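Local atomic coordinates of FYVE, RhoGEF and PH domain-containing protein 5 (Homo sapiens, PDB entry 3MPX), a protein that activates the Rho-family GTPase CDC42 by exchanging its bound GDP for free GTP, and is represented here by its DH and first PH domains. Residues Asp118-His123 against Leu167-Arg172; Glu228-Gly233 against His262-Asn267; Leu270-Pro275 against Leu315-Ser320. One frame throughout, in Å; residues are numbered along the deposited sequence.

In the fold
Interaction 1 lies inside the helical bundle of the DH (RhoGEF) domain, while interactions 2 and 3 belong to the PH domain and its junction with the DH domain. All three are mostly buried. In interaction 1 histidines meet valines between two helices, and their NE2 atoms bond outside the segments, one on the same helix, one on a neighbour. Interactions 2 and 3 meet through adjacent strands, 257-266 and 269-275, centres about 11 Å apart, but use opposite faces: Phe264 faces the end of the linking helix, whereas Leu270 and Tyr272 face the interior of the barrel. Interaction 2 is small and mixes a serine with apolar groups; interaction 3 is larger, with leucines packed around a tyrosine.

Interaction 1 of 3, residues Asp118-His123 against Leu167-Arg172; sequences DHHATH and LRVVQR
Within the all-helical bundle of the DH (RhoGEF) domain, His120 and His123 of helix 117-138 face Val169 and Val170 of helix 162-184. The short segments run in roughly opposite directions, 137° apart, with their axes 10.9 Å from each other at closest approach; the nearest backbone pair is His120 and Val170, 7.3 Å between CA atoms. His123 carries most of the side-chain contact. Its CG is anti to the backbone N (chi1 -179°), which sends the imidazole across the gap at about a right angle to Val169, and CE1 settles 3.8 Å from Val169 CG1. On the same ring, ND1 lies 4.1 Å from CG2 of Val170; methyls of consecutive residues thus reach the CE1-ND1 side of the imidazole from opposite sides of its plane, both obliquely. One turn earlier, the His120 ring approaches more loosely: CE1 is 4.0 Å from the backbone O of Val169 and 4.4 Å from its CG1. That carbonyl accepts a hydrogen bond from the OH of Tyr37, a residue of helix 21-59 whose side chain also packs on His120. The polar ends of both rings are paired beyond the two segments: His123 NE2 bonds Tyr130 OH, and His120 NE2 bonds NE2 of His86 on helix 66-98. Phe127 meets the His123 ring edge-to-face. The CE1 and ND1 sides of the imidazoles therefore give van der Waals contact to valine methyls and a backbone carbonyl, while the buried NE2 atoms are satisfied by hydrogen bonds that probably fix how each ring is turned.

Interaction 2 of 3, residues Glu228-Gly233 against His262-Asn267; sequences EHSVRG and HLFLMN
Val231 holds CG1 anti to its backbone N (chi1 -166°), leaving CG2 beside that N and aimed at Phe264. The phenylalanine answers from the opposite direction: its CG is anti to the carbonyl carbon (chi1 -63°), and the ring extends from its strand until CE2 lies 3.7 Å from Val231 CG2. The same methyl is 4.1 Å from Phe264 CD2, meeting the ring obliquely along the CD2-CE2 bond. Ser230 sits next to it with OG 4.1 Å from CZ at the far end of the Phe264 ring. This is only a van der Waals approach, for the hydroxyl is hydrogen-bonded to the backbone O of Ile227, one turn back in its own helix. The contact stands where the DH domain passes into the PH domain. Helix 218-230 ends at Ser230, Val231 is the first residue to leave helical angles, and the short strand 231-232 adds itself in parallel to the edge of the PH sheet beside strand 281-288. Phe264 reaches this junction from strand 257-266, with strands 281-288 and 269-275 lying between it and strand 231-232, and its side chain packs on Leu271 of the second of these. It is held from other sides as well. His262, two residues before it, lays CD2 over one face of the Phe264 ring, 3.6 Å above its plane, and Tyr281 meets the phenylalanine edge-to-face while stacking on His262. Val231 packs in addition on Thr273 and Leu283. His229 NE2 bonds Asp182 of helix 162-184, tying the end of the linking helix to the DH domain.

Interaction 3 of 3, residues Leu270-Pro275 against Leu315-Ser320; sequences LLYTYP and LMLSAS
Tyr272 and Leu315 make the one CH-pi contact between strand 269-275 and strand 314-318. With CG anti to the backbone N (chi1 -171°), the tyrosine ring points toward strand 314-318, and CD2 of Leu315 lies over one face, 3.9 Å from the ring centroid and 19° off the normal. The methyl is displaced toward the rim, where it is 3.7 Å from CE2 of Tyr272. The remaining contacts are van der Waals packing, mostly apolar. Leu317 comes to the edge of the same ring, nearly in its plane: its CD2 is 3.8 Å from Tyr272 CE2 and, as a methyl against the hydroxyl oxygen, 3.6 Å from Tyr272 OH. Both leucines slide past the tyrosine in the opposite direction, one over the face and one along the rim. Leu270, two residues earlier on the tyrosine's strand, meets Leu315 tip to tip, CD2 to CD1 at 4.0 Å. Leu315 is thus forked, one methyl given to the ring face and the other lodged between Leu270 and Tyr272 CD2. The two strands are not neighbours in the sheet; their segments cross at 58° with axes 11.7 Å apart, the face-to-face packing of opposite walls in the PH-domain barrel. Leu263 also packs on Tyr272, Leu265 on Leu270, and Leu250 on Leu317. Cutting Tyr272 back to an alanine would probably open a gap between the walls, leaving Leu315 CD2 without its aromatic face and Leu317 CD2 without the rim it rests on. Since dispersion and the CH-pi contact are what join these segments, the fit depends on the shapes of the side chains rather than on paired charges or polar groups.

Interaction 1 of 3, residues Asp118-His123 against Leu167-Arg172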
loop_
_atom_site.group_PDB
_atom_site.type_symbol
_atom_site.label_atom_id
_atom_site.label_comp_id
_atom_site.label_asym_id
_atom_site.label_seq_id
_atom_site.Cartn_x
_atom_site.Cartn_y
_atom_site.Cartn_z
ATOM N N ASP A 118 -7.359 -13.173 10.768
ATOM C CA ASP A 118 -8.765 -13.345 10.401
ATOM C C ASP A 118 -9.534 -12.083 10.721
ATOM O O ASP A 118 -10.491 -11.768 10.019
ATOM C CB ASP A 118 -9.375 -14.580 11.066
ATOM C CG ASP A 118 -9.016 -15.882 10.371
ATOM O OD1 ASP A 118 -8.978 -15.898 9.110
ATOM O OD2 ASP A 118 -8.813 -16.896 11.079
ATOM N N HIS A 119 -9.072 -11.326 11.742
ATOM C CA HIS A 119 -9.608 -10.016 12.119
ATOM C C HIS A 119 -9.389 -9.026 10.963
ATOM O O HIS A 119 -10.293 -8.252 10.649
ATOM C CB HIS A 119 -8.971 -9.522 13.424
ATOM C CG HIS A 119 -9.440 -10.280 14.631
ATOM N ND1 HIS A 119 -10.754 -10.195 15.075
ATOM C CD2 HIS A 119 -8.763 -11.122 15.442
ATOM C CE1 HIS A 119 -10.826 -10.973 16.134
ATOM N NE2 HIS A 119 -9.653 -11.544 16.402
ATOM N N HIS A 120 -8.203 -9.108 10.299
ATOM C CA HIS A 120 -7.874 -8.369 9.078
ATOM C C HIS A 120 -8.904 -8.678 7.969
ATOM O O HIS A 120 -9.470 -7.751 7.400
ATOM C CB HIS A 120 -6.440 -8.680 8.587
ATOM C CG HIS A 120 -5.418 -7.766 9.189
ATOM N ND1 HIS A 120 -5.382 -6.402 8.881
ATOM C CD2 HIS A 120 -4.466 -8.025 10.110
ATOM C CE1 HIS A 120 -4.391 -5.899 9.592
ATOM N NE2 HIS A 120 -3.806 -6.835 10.339
ATOM N N ALA A 121 -9.189 -9.964 7.721
ATOM C CA ALA A 121 -10.151 -10.430 6.722
ATOM C C ALA A 121 -11.552 -9.898 7.018
ATOM O O ALA A 121 -12.238 -9.422 6.115
ATOM C CB ALA A 121 -10.172 -11.943 6.717
ATOM N N THR A 122 -11.949 -9.951 8.303
ATOM C CA THR A 122 -13.230 -9.483 8.819
ATOM C C THR A 122 -13.325 -7.957 8.688
ATOM O O THR A 122 -14.389 -7.450 8.340
ATOM C CB THR A 122 -13.377 -9.996 10.255
ATOM O OG1 THR A 122 -13.574 -11.403 10.190
ATOM C CG2 THR A 122 -14.530 -9.386 10.988
ATOM N N HIS A 123 -12.209 -7.236 8.955
ATOM C CA HIS A 123 -12.143 -5.778 8.863
ATOM C C HIS A 123 -12.324 -5.337 7.428
ATOM O O HIS A 123 -13.152 -4.477 7.163
ATOM C CB HIS A 123 -10.827 -5.243 9.433
ATOM C CG HIS A 123 -10.700 -3.745 9.382
ATOM N ND1 HIS A 123 -9.555 -3.129 8.882
ATOM C CD2 HIS A 123 -11.566 -2.788 9.788
ATOM C CE1 HIS A 123 -9.763 -1.832 9.005
ATOM N NE2 HIS A 123 -10.961 -1.577 9.537
ATOM N N LEU A 167 -6.881 2.986 5.372
ATOM C CA LEU A 167 -6.270 2.159 4.330
ATOM C C LEU A 167 -4.899 1.732 4.871
ATOM O O LEU A 167 -4.433 0.627 4.573
ATOM C CB LEU A 167 -6.037 2.969 3.031
ATOM C CG LEU A 167 -7.240 3.528 2.266
ATOM C CD1 LEU A 167 -6.780 4.495 1.209
ATOM C CD2 LEU A 167 -8.034 2.428 1.589
ATOM N N ARG A 168 -4.264 2.627 5.678
ATOM C CA ARG A 168 -2.964 2.447 6.324
ATOM C C ARG A 168 -2.931 1.176 7.204
ATOM O O ARG A 168 -1.881 0.547 7.308
ATOM C CB ARG A 168 -2.573 3.708 7.117
ATOM C CG ARG A 168 -1.741 4.706 6.320
ATOM C CD ARG A 168 -1.713 6.056 6.991
ATOM N NE ARG A 168 -2.148 7.131 6.091
ATOM C CZ ARG A 168 -2.294 8.406 6.450
ATOM N NH1 ARG A 168 -2.042 8.785 7.700
ATOM N NH2 ARG A 168 -2.693 9.310 5.565
ATOM N N VAL A 169 -4.088 0.772 7.768
ATOM C CA VAL A 169 -4.264 -0.468 8.532
ATOM C C VAL A 169 -4.096 -1.666 7.572
ATOM O O VAL A 169 -3.206 -2.480 7.781
ATOM C CB VAL A 169 -5.629 -0.475 9.284
ATOM C CG1 VAL A 169 -6.019 -1.864 9.803
ATOM C CG2 VAL A 169 -5.629 0.550 10.415
ATOM N N VAL A 170 -4.915 -1.729 6.497
ATOM C CA VAL A 170 -4.968 -2.780 5.465
ATOM C C VAL A 170 -3.680 -2.828 4.595
ATOM O O VAL A 170 -3.393 -3.842 3.963
ATOM C CB VAL A 170 -6.234 -2.537 4.590
ATOM C CG1 VAL A 170 -6.455 -3.643 3.553
ATOM C CG2 VAL A 170 -7.471 -2.345 5.450
ATOM N N GLN A 171 -2.956 -1.722 4.522
ATOM C CA GLN A 171 -1.749 -1.598 3.716
ATOM C C GLN A 171 -0.572 -2.472 4.264
ATOM O O GLN A 171 0.211 -3.012 3.471
ATOM C CB GLN A 171 -1.398 -0.102 3.599
ATOM C CG GLN A 171 0.018 0.241 3.193
ATOM C CD GLN A 171 0.233 1.716 3.324
ATOM O OE1 GLN A 171 0.129 2.445 2.352
ATOM N NE2 GLN A 171 0.488 2.193 4.536
ATOM N N ARG A 172 -0.488 -2.652 5.602
ATOM C CA ARG A 172 0.556 -3.477 6.223
ATOM C C ARG A 172 0.609 -4.888 5.628
ATOM O O ARG A 172 1.691 -5.482 5.539
ATOM C CB ARG A 172 0.323 -3.583 7.732
ATOM C CG ARG A 172 1.513 -4.136 8.523
ATOM C CD ARG A 172 2.786 -3.302 8.390
ATOM N NE ARG A 172 3.893 -3.944 9.093
ATOM C CZ ARG A 172 5.164 -3.876 8.728
ATOM N NH1 ARG A 172 6.094 -4.482 9.445
ATOM N NH2 ARG A 172 5.516 -3.204 7.637
#

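Interaction 2 of 3, residues Glu228-Gly233 against His262-Asn267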
loop_
_atom_site.group_PDB
_atom_site.type_symbol
_atom_site.label_atom_id
_atom_site.label_comp_id
_atom_site.label_asym_id
_atom_site.label_seq_id
_atom_site.Cartn_x
_atom_site.Cartn_y
_atom_site.Cartn_z
ATOM N N GLU A 228 5.824 1.317 -4.946
ATOM C CA GLU A 228 6.725 2.019 -4.029
ATOM C C GLU A 228 7.972 1.161 -3.811
ATOM O O GLU A 228 9.065 1.613 -4.101
ATOM C CB GLU A 228 6.025 2.363 -2.697
ATOM N N HIS A 229 7.785 -0.107 -3.424
ATOM C CA HIS A 229 8.823 -1.099 -3.132
ATOM C C HIS A 229 9.764 -1.373 -4.331
ATOM O O HIS A 229 10.943 -1.697 -4.116
ATOM C CB HIS A 229 8.172 -2.410 -2.634
ATOM C CG HIS A 229 9.166 -3.430 -2.175
ATOM N ND1 HIS A 229 9.727 -3.376 -0.898
ATOM C CD2 HIS A 229 9.710 -4.475 -2.848
ATOM C CE1 HIS A 229 10.586 -4.389 -0.837
ATOM N NE2 HIS A 229 10.605 -5.088 -1.980
ATOM N N SER A 230 9.250 -1.257 -5.587
ATOM C CA SER A 230 10.080 -1.520 -6.760
ATOM C C SER A 230 10.968 -0.327 -7.103
ATOM O O SER A 230 12.147 -0.522 -7.404
ATOM C CB SER A 230 9.232 -1.936 -7.956
ATOM O OG SER A 230 8.351 -0.909 -8.370
ATOM N N VAL A 231 10.427 0.902 -7.027
ATOM C CA VAL A 231 11.177 2.111 -7.351
ATOM C C VAL A 231 12.158 2.518 -6.221
ATOM O O VAL A 231 11.731 2.763 -5.091
ATOM C CB VAL A 231 10.263 3.308 -7.742
ATOM C CG1 VAL A 231 11.079 4.423 -8.391
ATOM C CG2 VAL A 231 9.117 2.881 -8.656
ATOM N N ARG A 232 13.472 2.604 -6.553
ATOM C CA ARG A 232 14.550 3.120 -5.702
ATOM C C ARG A 232 14.477 4.656 -5.927
ATOM O O ARG A 232 14.909 5.154 -6.981
ATOM C CB ARG A 232 15.927 2.581 -6.158
ATOM C CG ARG A 232 16.516 1.488 -5.292
ATOM C CD ARG A 232 17.209 0.438 -6.135
ATOM N N GLY A 233 13.839 5.363 -4.987
ATOM C CA GLY A 233 13.642 6.809 -5.083
ATOM C C GLY A 233 12.250 7.319 -4.748
ATOM O O GLY A 233 12.108 8.494 -4.399
ATOM N N HIS A 262 11.295 3.460 -17.744
ATOM C CA HIS A 262 10.051 2.808 -17.349
ATOM C C HIS A 262 9.113 3.815 -16.724
ATOM O O HIS A 262 9.502 4.475 -15.769
ATOM C CB HIS A 262 10.304 1.609 -16.421
ATOM C CG HIS A 262 9.097 0.746 -16.270
ATOM N ND1 HIS A 262 8.814 -0.253 -17.180
ATOM C CD2 HIS A 262 8.075 0.839 -15.383
ATOM C CE1 HIS A 262 7.657 -0.765 -16.796
ATOM N NE2 HIS A 262 7.173 -0.138 -15.718
ATOM N N LEU A 263 7.873 3.923 -17.247
ATOM C CA LEU A 263 6.873 4.913 -16.809
ATOM C C LEU A 263 5.715 4.393 -15.949
ATOM O O LEU A 263 4.927 3.573 -16.434
ATOM C CB LEU A 263 6.219 5.600 -18.042
ATOM C CG LEU A 263 7.064 6.316 -19.099
ATOM C CD1 LEU A 263 6.182 7.164 -19.953
ATOM C CD2 LEU A 263 8.136 7.201 -18.482
ATOM N N PHE A 264 5.508 4.984 -14.740
ATOM C CA PHE A 264 4.340 4.676 -13.902
ATOM C C PHE A 264 3.373 5.879 -13.938
ATOM O O PHE A 264 3.628 6.887 -13.283
ATOM C CB PHE A 264 4.739 4.340 -12.469
ATOM C CG PHE A 264 5.594 3.119 -12.283
ATOM C CD1 PHE A 264 5.021 1.854 -12.191
ATOM C CD2 PHE A 264 6.976 3.230 -12.156
ATOM C CE1 PHE A 264 5.815 0.730 -11.973
ATOM C CE2 PHE A 264 7.772 2.090 -11.956
ATOM C CZ PHE A 264 7.186 0.856 -11.857
ATOM N N LEU A 265 2.297 5.786 -14.742
ATOM C CA LEU A 265 1.302 6.857 -14.896
ATOM C C LEU A 265 0.100 6.723 -13.921
ATOM O O LEU A 265 -0.687 5.779 -13.985
ATOM C CB LEU A 265 0.814 7.008 -16.365
ATOM C CG LEU A 265 -0.503 7.779 -16.620
ATOM C CD1 LEU A 265 -0.295 9.269 -16.654
ATOM C CD2 LEU A 265 -1.165 7.335 -17.894
HETATM N N MSE A 266 -0.025 7.725 -13.045
HETATM C CA MSE A 266 -1.115 7.888 -12.094
HETATM C C MSE A 266 -1.937 9.082 -12.566
HETATM O O MSE A 266 -1.448 9.885 -13.370
HETATM C CB MSE A 266 -0.576 8.189 -10.686
HETATM C CG MSE A 266 -0.632 7.015 -9.762
HETATM SE SE MSE A 266 0.997 5.965 -9.830
HETATM C CE MSE A 266 2.259 7.177 -8.951
ATOM N N ASN A 267 -3.159 9.234 -12.027
ATOM C CA ASN A 267 -4.017 10.382 -12.325
ATOM C C ASN A 267 -3.412 11.637 -11.681
ATOM O O ASN A 267 -3.575 12.755 -12.170
ATOM C CB ASN A 267 -5.441 10.129 -11.805
ATOM C CG ASN A 267 -5.554 9.670 -10.362
ATOM O OD1 ASN A 267 -4.669 9.886 -9.510
ATOM N ND2 ASN A 267 -6.692 9.064 -10.053
#

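Interaction 3 of 3, residues Leu270-Pro275 against Leu315-Ser320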
loop_
_atom_site.group_PDB
_atom_site.type_symbol
_atom_site.label_atom_id
_atom_site.label_comp_id
_atom_site.label_asym_id
_atom_site.label_seq_id
_atom_site.Cartn_x
_atom_site.Cartn_y
_atom_site.Cartn_z
ATOM N N LEU A 270 3.270 11.481 -12.536
ATOM C CA LEU A 270 3.905 10.588 -13.515
ATOM C C LEU A 270 5.319 10.227 -13.087
ATOM O O LEU A 270 6.209 11.079 -13.107
ATOM C CB LEU A 270 3.910 11.176 -14.944
ATOM C CG LEU A 270 4.538 10.297 -16.043
ATOM C CD1 LEU A 270 3.478 9.700 -16.938
ATOM C CD2 LEU A 270 5.540 11.079 -16.872
ATOM N N LEU A 271 5.520 8.954 -12.697
ATOM C CA LEU A 271 6.842 8.480 -12.313
ATOM C C LEU A 271 7.607 8.148 -13.583
ATOM O O LEU A 271 7.069 7.494 -14.490
ATOM C CB LEU A 271 6.803 7.288 -11.345
ATOM C CG LEU A 271 5.940 7.388 -10.066
ATOM C CD1 LEU A 271 6.143 6.154 -9.193
ATOM C CD2 LEU A 271 6.259 8.637 -9.240
ATOM N N TYR A 272 8.838 8.688 -13.664
ATOM C CA TYR A 272 9.781 8.562 -14.775
ATOM C C TYR A 272 10.960 7.842 -14.188
ATOM O O TYR A 272 11.636 8.388 -13.313
ATOM C CB TYR A 272 10.166 9.969 -15.266
ATOM C CG TYR A 272 10.962 10.007 -16.549
ATOM C CD1 TYR A 272 12.315 10.343 -16.544
ATOM C CD2 TYR A 272 10.347 9.802 -17.777
ATOM C CE1 TYR A 272 13.043 10.427 -17.729
ATOM C CE2 TYR A 272 11.068 9.856 -18.963
ATOM C CZ TYR A 272 12.414 10.186 -18.937
ATOM O OH TYR A 272 13.108 10.256 -20.119
ATOM N N THR A 273 11.138 6.575 -14.559
ATOM C CA THR A 273 12.182 5.751 -13.949
ATOM C C THR A 273 13.166 5.162 -15.000
ATOM O O THR A 273 13.084 5.477 -16.192
ATOM C CB THR A 273 11.565 4.623 -13.000
ATOM O OG1 THR A 273 11.209 3.459 -13.740
ATOM C CG2 THR A 273 10.358 5.076 -12.194
ATOM N N TYR A 274 14.112 4.327 -14.513
ATOM C CA TYR A 274 15.069 3.572 -15.296
ATOM C C TYR A 274 15.012 2.104 -14.830
ATOM O O TYR A 274 15.303 1.808 -13.655
ATOM C CB TYR A 274 16.504 4.116 -15.181
ATOM C CG TYR A 274 17.543 3.102 -15.619
ATOM C CD1 TYR A 274 17.674 2.738 -16.961
ATOM C CD2 TYR A 274 18.366 2.472 -14.690
ATOM C CE1 TYR A 274 18.602 1.776 -17.366
ATOM C CE2 TYR A 274 19.283 1.492 -15.079
ATOM C CZ TYR A 274 19.408 1.159 -16.421
ATOM O OH TYR A 274 20.333 0.228 -16.824
ATOM N N PRO A 275 14.719 1.165 -15.749
ATOM C CA PRO A 275 14.673 -0.244 -15.343
ATOM C C PRO A 275 16.044 -0.872 -15.125
ATOM O O PRO A 275 16.854 -0.938 -16.046
ATOM C CB PRO A 275 13.897 -0.926 -16.474
ATOM C CG PRO A 275 13.951 -0.003 -17.620
ATOM C CD PRO A 275 14.351 1.350 -17.166
ATOM N N LEU A 315 9.495 15.561 -22.070
ATOM C CA LEU A 315 10.158 14.285 -22.388
ATOM C C LEU A 315 10.042 13.910 -23.864
ATOM O O LEU A 315 8.939 13.950 -24.422
ATOM C CB LEU A 315 9.619 13.116 -21.525
ATOM C CG LEU A 315 9.134 13.411 -20.102
ATOM C CD1 LEU A 315 8.070 12.428 -19.682
ATOM C CD2 LEU A 315 10.288 13.434 -19.109
HETATM N N MSE A 316 11.177 13.535 -24.491
HETATM C CA MSE A 316 11.177 13.080 -25.880
HETATM C C MSE A 316 11.331 11.581 -25.818
HETATM O O MSE A 316 12.414 11.056 -25.553
HETATM C CB MSE A 316 12.256 13.768 -26.752
HETATM C CG MSE A 316 12.012 13.638 -28.274
HETATM SE SE MSE A 316 10.208 14.165 -28.965
HETATM C CE MSE A 316 9.436 12.427 -29.078
ATOM N N LEU A 317 10.204 10.899 -25.957
ATOM C CA LEU A 317 10.149 9.446 -25.867
ATOM C C LEU A 317 9.724 8.815 -27.167
ATOM O O LEU A 317 8.906 9.372 -27.907
ATOM C CB LEU A 317 9.221 8.971 -24.722
ATOM C CG LEU A 317 9.345 9.679 -23.372
ATOM C CD1 LEU A 317 8.249 9.241 -22.436
ATOM C CD2 LEU A 317 10.714 9.470 -22.742
ATOM N N SER A 318 10.305 7.642 -27.442
ATOM C CA SER A 318 9.990 6.847 -28.615
ATOM C C SER A 318 9.396 5.525 -28.198
ATOM O O SER A 318 9.912 4.853 -27.299
ATOM C CB SER A 318 11.221 6.605 -29.475
ATOM O OG SER A 318 10.806 5.953 -30.664
ATOM N N ALA A 319 8.295 5.168 -28.857
ATOM C CA ALA A 319 7.597 3.907 -28.675
ATOM C C ALA A 319 8.188 2.942 -29.703
ATOM O O ALA A 319 9.047 3.354 -30.497
ATOM C CB ALA A 319 6.106 4.099 -28.921
ATOM N N SER A 320 7.751 1.663 -29.676
ATOM C CA SER A 320 8.211 0.624 -30.601
ATOM C C SER A 320 7.255 0.475 -31.777
ATOM O O SER A 320 7.668 0.037 -32.854
ATOM C CB SER A 320 8.406 -0.709 -29.878
ATOM O OG SER A 320 7.457 -0.909 -28.843
#